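Local atomic coordinates of cellulase (Soil metagenome, PDB entry 5I2U), a protein that probably hydrolyses beta-1,4-glucosidic bonds of cellulose, as a halotolerant family 5 glycoside hydrolase with a TIM-barrel fold. Residues S294-R299 against D309-W314; H132-E137 against K173-E178. One frame throughout, in Å; residues are numbered along the deposited sequence.

Overall arrangement
Cellulase folds as a (beta/alpha)8 barrel, and its two contacts lie on opposite sides of the chain's centre, their centres about 35 Å and their nearest atoms about 15 Å apart. Interaction 2 comes first along the chain, where the loop after strand 124-130 and the start of helix 136-150 meet helix 169-186. Interaction 1 follows the last barrel strand and ties the approach to the C-terminal helix 313-325. The magnesium site of Gly151, Asp187, Asp189 and Asn190 lies just beyond the far ends of the two helices joined in interaction 2. In this family the active site is expected at the C-terminal ends of the barrel strands, where the loops holding 132-137 and 294-299 emerge.

Interaction 1: S294-R299 against D309-W314; sequences SMLLPR and DLLKPW
Leu296 and Leu311 form a single antiparallel beta bridge, a non-hydrogen-bonded pair with CA atoms 4.8 Å apart, between two runs of the long loop that leads from the last barrel strand to the C-terminal helix. The backbone bonds flank this pair: Lys312 N gives one to Met295 O at 2.8 Å, and Leu297 N reaches Leu310 O at 2.9 Å in a nearly straight bond (169°). Lys312, the N-cap residue of helix 313-325, also contributes its side chain. Bends at each torsion beyond CB, beginning with chi2 at -94°, curl it alongside Ser294, so that NZ meets Ser294 O at 3.2 Å, while NZ also bonds Glu291 O. On the way, Lys312 CD rests 3.6 Å from Leu297 CD2. Without the long chain, as with an alanine here, the carbonyls of Ser294 and Glu291 would probably lose their shared ammonium donor, and Leu297 CD2 an apolar neighbour. At the outer end, the Arg299 guanidinium has Leu310 CD2 over the centre of one face, 3.4 Å above the plane. Asp309 OD2 sits at its edge, in plane, 3.3 Å from Arg299 NH1, and receives weak bonds from both NH1 and NH2 in a salt bridge; the carboxylate is turned 21° from the guanidinium, and its other oxygen bonds Thr307 OG1. At the inner end Met295 crosses the CD1-NE1 side of the Trp314 indole obliquely, its methyl CE 3.5 Å from Trp314 NE1, in a Met-aromatic contact. Around this pair, Trp314 NE1 bonds Trp284 O, Met295 packs on Ala283 and Val286, and Trp267 meets Trp314 edge-to-face, fastening the start of helix 313-325 to strand 281-286 and helix 264-276.

Interaction 2: H132-E137 against K173-E178; sequences HNKYTE and KTYSEE
The Tyr175 ring carries this contact, meeting 132-137 along its CD2-CE2 side. Tyr135 N lies at its edge, near the ring plane and 3.9 Å from Tyr175 CE2, and on the ring's own segment Ser176 OG also lies at the edge. Lys134 and Thr136 approach obliquely, so that neither stacks squarely on a face. Lys134 CG comes 3.5 Å from Tyr175 CD2, and Thr136 OG1 meets the same carbon at 3.6 Å; both side chains run past the tyrosine in the opposite direction. With CG anti to its backbone N (chi1 169°), Tyr175 reaches across from helix 169-186 and brings CE2 to 3.8 Å from Thr136 CA. Its hydroxyl goes further inward and bonds Ile160 O, while the ring packs on Phe129 of strand 124-130. Beside it, the Thr136 methyl CG2 touches Glu178 OE1 at 3.8 Å. The contact is therefore one of van der Waals packing, small at 198 Å² of buried surface, and the charges around it are paired outside: Lys134 with Glu171, Glu178 with Lys140. Tyr135, the N-cap residue of helix 136-150, has its CB pointing away from 173-178, and its hydroxyl bonds Glu95, which also accepts bonds from the backbone N of His132 and of Asn133. The loop after strand 124-130 and the first turn of helix 136-150 thus pack against helix 169-186 as neighbouring outer elements of a (beta/alpha)8 barrel, with an aromatic residue of helix 169-186 bridging its own helix and that loop.

Interaction 1: S294-R299 against D309-W314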
# COMPACT_ATOMS: atom_id res chain seq x y z
N SER A 294 6.22 8.97 11.27
CA SER A 294 7.55 8.43 10.87
C SER A 294 7.97 7.48 11.96
O SER A 294 8.14 7.89 13.11
CB SER A 294 8.60 9.54 10.71
OG SER A 294 8.68 10.00 9.37
N MET A 295 8.11 6.20 11.62
CA MET A 295 8.27 5.14 12.65
C MET A 295 9.65 5.06 13.34
O MET A 295 9.76 4.42 14.39
CB MET A 295 7.96 3.78 12.04
CG MET A 295 6.52 3.62 11.61
SD MET A 295 6.24 2.15 10.60
CE MET A 295 4.56 2.48 10.05
N LEU A 296 10.68 5.67 12.74
CA LEU A 296 12.07 5.50 13.21
C LEU A 296 12.74 6.82 13.59
O LEU A 296 12.41 7.86 13.05
CB LEU A 296 12.91 4.85 12.10
CG LEU A 296 12.44 3.50 11.57
CD1 LEU A 296 13.20 3.14 10.30
CD2 LEU A 296 12.59 2.42 12.63
N LEU A 297 13.69 6.75 14.51
CA LEU A 297 14.57 7.90 14.79
C LEU A 297 15.64 8.02 13.69
O LEU A 297 16.03 7.02 13.11
CB LEU A 297 15.28 7.73 16.13
CG LEU A 297 14.42 7.73 17.38
CD1 LEU A 297 15.33 7.66 18.60
CD2 LEU A 297 13.52 8.96 17.46
N PRO A 298 16.09 9.26 13.39
CA PRO A 298 17.15 9.46 12.40
C PRO A 298 18.43 8.67 12.64
O PRO A 298 19.10 8.31 11.70
CB PRO A 298 17.41 10.97 12.48
CG PRO A 298 16.07 11.53 12.83
CD PRO A 298 15.43 10.54 13.74
N ARG A 299 18.74 8.39 13.91
CA ARG A 299 19.88 7.58 14.30
C ARG A 299 19.85 6.17 13.76
O ARG A 299 20.90 5.54 13.64
CB ARG A 299 19.99 7.54 15.82
CG ARG A 299 21.18 6.77 16.36
CD ARG A 299 21.50 7.18 17.78
NE ARG A 299 20.32 7.13 18.65
CZ ARG A 299 19.88 6.05 19.29
NH1 ARG A 299 20.51 4.88 19.21
NH2 ARG A 299 18.78 6.15 20.04
N ASP A 309 14.85 1.31 21.29
CA ASP A 309 15.11 2.76 21.46
C ASP A 309 15.07 3.56 20.15
O ASP A 309 14.89 4.78 20.17
CB ASP A 309 16.45 3.00 22.19
CG ASP A 309 17.63 2.29 21.53
OD1 ASP A 309 17.60 1.06 21.42
OD2 ASP A 309 18.59 2.96 21.12
N LEU A 310 15.27 2.89 19.02
CA LEU A 310 15.26 3.51 17.70
C LEU A 310 13.88 3.57 17.08
O LEU A 310 13.69 4.27 16.08
CB LEU A 310 16.22 2.76 16.76
CG LEU A 310 17.69 2.96 17.12
CD1 LEU A 310 18.56 1.91 16.45
CD2 LEU A 310 18.15 4.36 16.70
N LEU A 311 12.95 2.85 17.67
CA LEU A 311 11.57 2.87 17.23
C LEU A 311 10.86 4.03 17.89
O LEU A 311 10.96 4.20 19.10
CB LEU A 311 10.86 1.58 17.62
CG LEU A 311 11.40 0.31 16.98
CD1 LEU A 311 10.70 -0.92 17.57
CD2 LEU A 311 11.23 0.35 15.47
N LYS A 312 10.18 4.82 17.10
CA LYS A 312 9.29 5.84 17.62
C LYS A 312 8.06 5.13 18.22
O LYS A 312 7.80 3.97 17.91
CB LYS A 312 8.87 6.79 16.50
CG LYS A 312 9.97 7.72 16.01
CD LYS A 312 9.95 9.08 16.72
CE LYS A 312 8.83 9.98 16.22
NZ LYS A 312 9.08 10.47 14.84
N PRO A 313 7.30 5.83 19.08
CA PRO A 313 6.05 5.28 19.62
C PRO A 313 5.15 4.61 18.56
O PRO A 313 4.71 3.48 18.75
CB PRO A 313 5.36 6.49 20.22
CG PRO A 313 6.46 7.43 20.58
CD PRO A 313 7.57 7.18 19.61
N TRP A 314 4.92 5.30 17.44
CA TRP A 314 4.17 4.73 16.30
C TRP A 314 4.88 3.53 15.66
O TRP A 314 4.22 2.61 15.18
CB TRP A 314 3.86 5.84 15.27
CG TRP A 314 3.30 5.39 13.96
CD1 TRP A 314 3.76 5.72 12.75
CD2 TRP A 314 2.18 4.51 13.74
NE1 TRP A 314 3.02 5.14 11.76
CE2 TRP A 314 2.03 4.38 12.34
CE3 TRP A 314 1.29 3.82 14.58
CZ2 TRP A 314 1.04 3.59 11.76
CZ3 TRP A 314 0.29 3.05 14.00
CH2 TRP A 314 0.18 2.94 12.60

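Interaction 2: H132-E137 against K173-E178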
# COMPACT_ATOMS: atom_id res chain seq x y z
N HIS A 132 -0.64 12.34 -6.20
CA HIS A 132 -1.91 13.01 -5.91
C HIS A 132 -2.58 13.49 -7.20
O HIS A 132 -3.78 13.30 -7.39
CB HIS A 132 -1.72 14.22 -4.99
CG HIS A 132 -1.31 13.87 -3.60
ND1 HIS A 132 -2.07 13.06 -2.78
CD2 HIS A 132 -0.23 14.25 -2.86
CE1 HIS A 132 -1.47 12.94 -1.60
NE2 HIS A 132 -0.36 13.65 -1.63
N ASN A 133 -1.79 14.14 -8.07
CA ASN A 133 -2.30 14.60 -9.36
C ASN A 133 -2.42 13.44 -10.35
O ASN A 133 -1.94 12.33 -10.08
CB ASN A 133 -1.41 15.71 -9.93
CG ASN A 133 -1.42 16.95 -9.06
OD1 ASN A 133 -2.41 17.67 -9.01
ND2 ASN A 133 -0.32 17.20 -8.33
N LYS A 134 -3.07 13.71 -11.48
CA LYS A 134 -3.31 12.71 -12.52
C LYS A 134 -2.20 12.72 -13.57
O LYS A 134 -1.99 13.73 -14.24
CB LYS A 134 -4.66 12.98 -13.19
CG LYS A 134 -5.17 11.80 -14.01
CD LYS A 134 -6.50 12.10 -14.66
CE LYS A 134 -6.30 12.85 -15.97
NZ LYS A 134 -7.56 13.53 -16.32
N TYR A 135 -1.49 11.59 -13.71
CA TYR A 135 -0.33 11.46 -14.62
C TYR A 135 -0.50 10.21 -15.49
O TYR A 135 0.26 9.23 -15.39
CB TYR A 135 0.95 11.36 -13.80
CG TYR A 135 1.23 12.56 -12.94
CD1 TYR A 135 1.55 13.80 -13.52
CD2 TYR A 135 1.18 12.47 -11.55
CE1 TYR A 135 1.82 14.92 -12.73
CE2 TYR A 135 1.46 13.58 -10.75
CZ TYR A 135 1.77 14.80 -11.34
OH TYR A 135 2.05 15.90 -10.55
N THR A 136 -1.52 10.27 -16.35
CA THR A 136 -2.02 9.10 -17.10
C THR A 136 -0.96 8.43 -17.98
O THR A 136 -0.79 7.22 -17.93
CB THR A 136 -3.24 9.48 -17.97
OG1 THR A 136 -4.15 10.29 -17.22
CG2 THR A 136 -3.97 8.24 -18.45
N GLU A 137 -0.23 9.21 -18.76
CA GLU A 137 0.74 8.66 -19.72
C GLU A 137 1.98 8.12 -19.02
O GLU A 137 2.55 7.11 -19.44
CB GLU A 137 1.08 9.72 -20.79
CG GLU A 137 1.75 9.27 -22.10
CD GLU A 137 1.12 8.00 -22.66
OE1 GLU A 137 0.08 8.15 -23.31
OE2 GLU A 137 1.64 6.87 -22.44
N LYS A 173 -11.79 6.82 -12.59
CA LYS A 173 -12.19 5.54 -13.21
C LYS A 173 -11.65 5.40 -14.62
O LYS A 173 -11.26 4.31 -15.02
CB LYS A 173 -13.72 5.41 -13.23
CG LYS A 173 -14.27 4.04 -13.64
CD LYS A 173 -15.75 4.14 -13.95
CE LYS A 173 -16.37 2.79 -14.24
NZ LYS A 173 -17.52 2.91 -15.18
N THR A 174 -11.65 6.49 -15.39
CA THR A 174 -11.14 6.49 -16.77
C THR A 174 -9.65 6.22 -16.77
O THR A 174 -9.18 5.33 -17.47
CB THR A 174 -11.43 7.83 -17.47
OG1 THR A 174 -12.83 8.15 -17.35
CG2 THR A 174 -11.05 7.76 -18.96
N TYR A 175 -8.91 6.99 -15.97
CA TYR A 175 -7.49 6.76 -15.73
C TYR A 175 -7.22 5.30 -15.39
O TYR A 175 -6.29 4.68 -15.93
CB TYR A 175 -7.02 7.66 -14.58
CG TYR A 175 -5.64 7.42 -13.99
CD1 TYR A 175 -5.39 6.33 -13.14
CD2 TYR A 175 -4.60 8.31 -14.22
CE1 TYR A 175 -4.14 6.12 -12.57
CE2 TYR A 175 -3.34 8.11 -13.65
CZ TYR A 175 -3.12 7.02 -12.82
OH TYR A 175 -1.87 6.81 -12.25
N SER A 176 -8.04 4.77 -14.49
CA SER A 176 -7.88 3.42 -13.98
C SER A 176 -8.16 2.35 -15.04
O SER A 176 -7.37 1.41 -15.18
CB SER A 176 -8.76 3.21 -12.75
OG SER A 176 -8.28 4.03 -11.71
N GLU A 177 -9.28 2.49 -15.75
CA GLU A 177 -9.60 1.62 -16.91
C GLU A 177 -8.44 1.59 -17.90
O GLU A 177 -7.99 0.52 -18.31
CB GLU A 177 -10.88 2.09 -17.62
CG GLU A 177 -12.18 1.76 -16.87
CD GLU A 177 -13.40 2.57 -17.33
OE1 GLU A 177 -13.26 3.62 -18.01
OE2 GLU A 177 -14.52 2.15 -16.98
N GLU A 178 -7.91 2.76 -18.24
CA GLU A 178 -6.83 2.87 -19.21
C GLU A 178 -5.50 2.27 -18.76
O GLU A 178 -4.83 1.61 -19.54
CB GLU A 178 -6.66 4.33 -19.65
CG GLU A 178 -7.78 4.81 -20.56
CD GLU A 178 -7.62 6.25 -21.01
OE1 GLU A 178 -6.51 6.80 -20.93
OE2 GLU A 178 -8.64 6.83 -21.45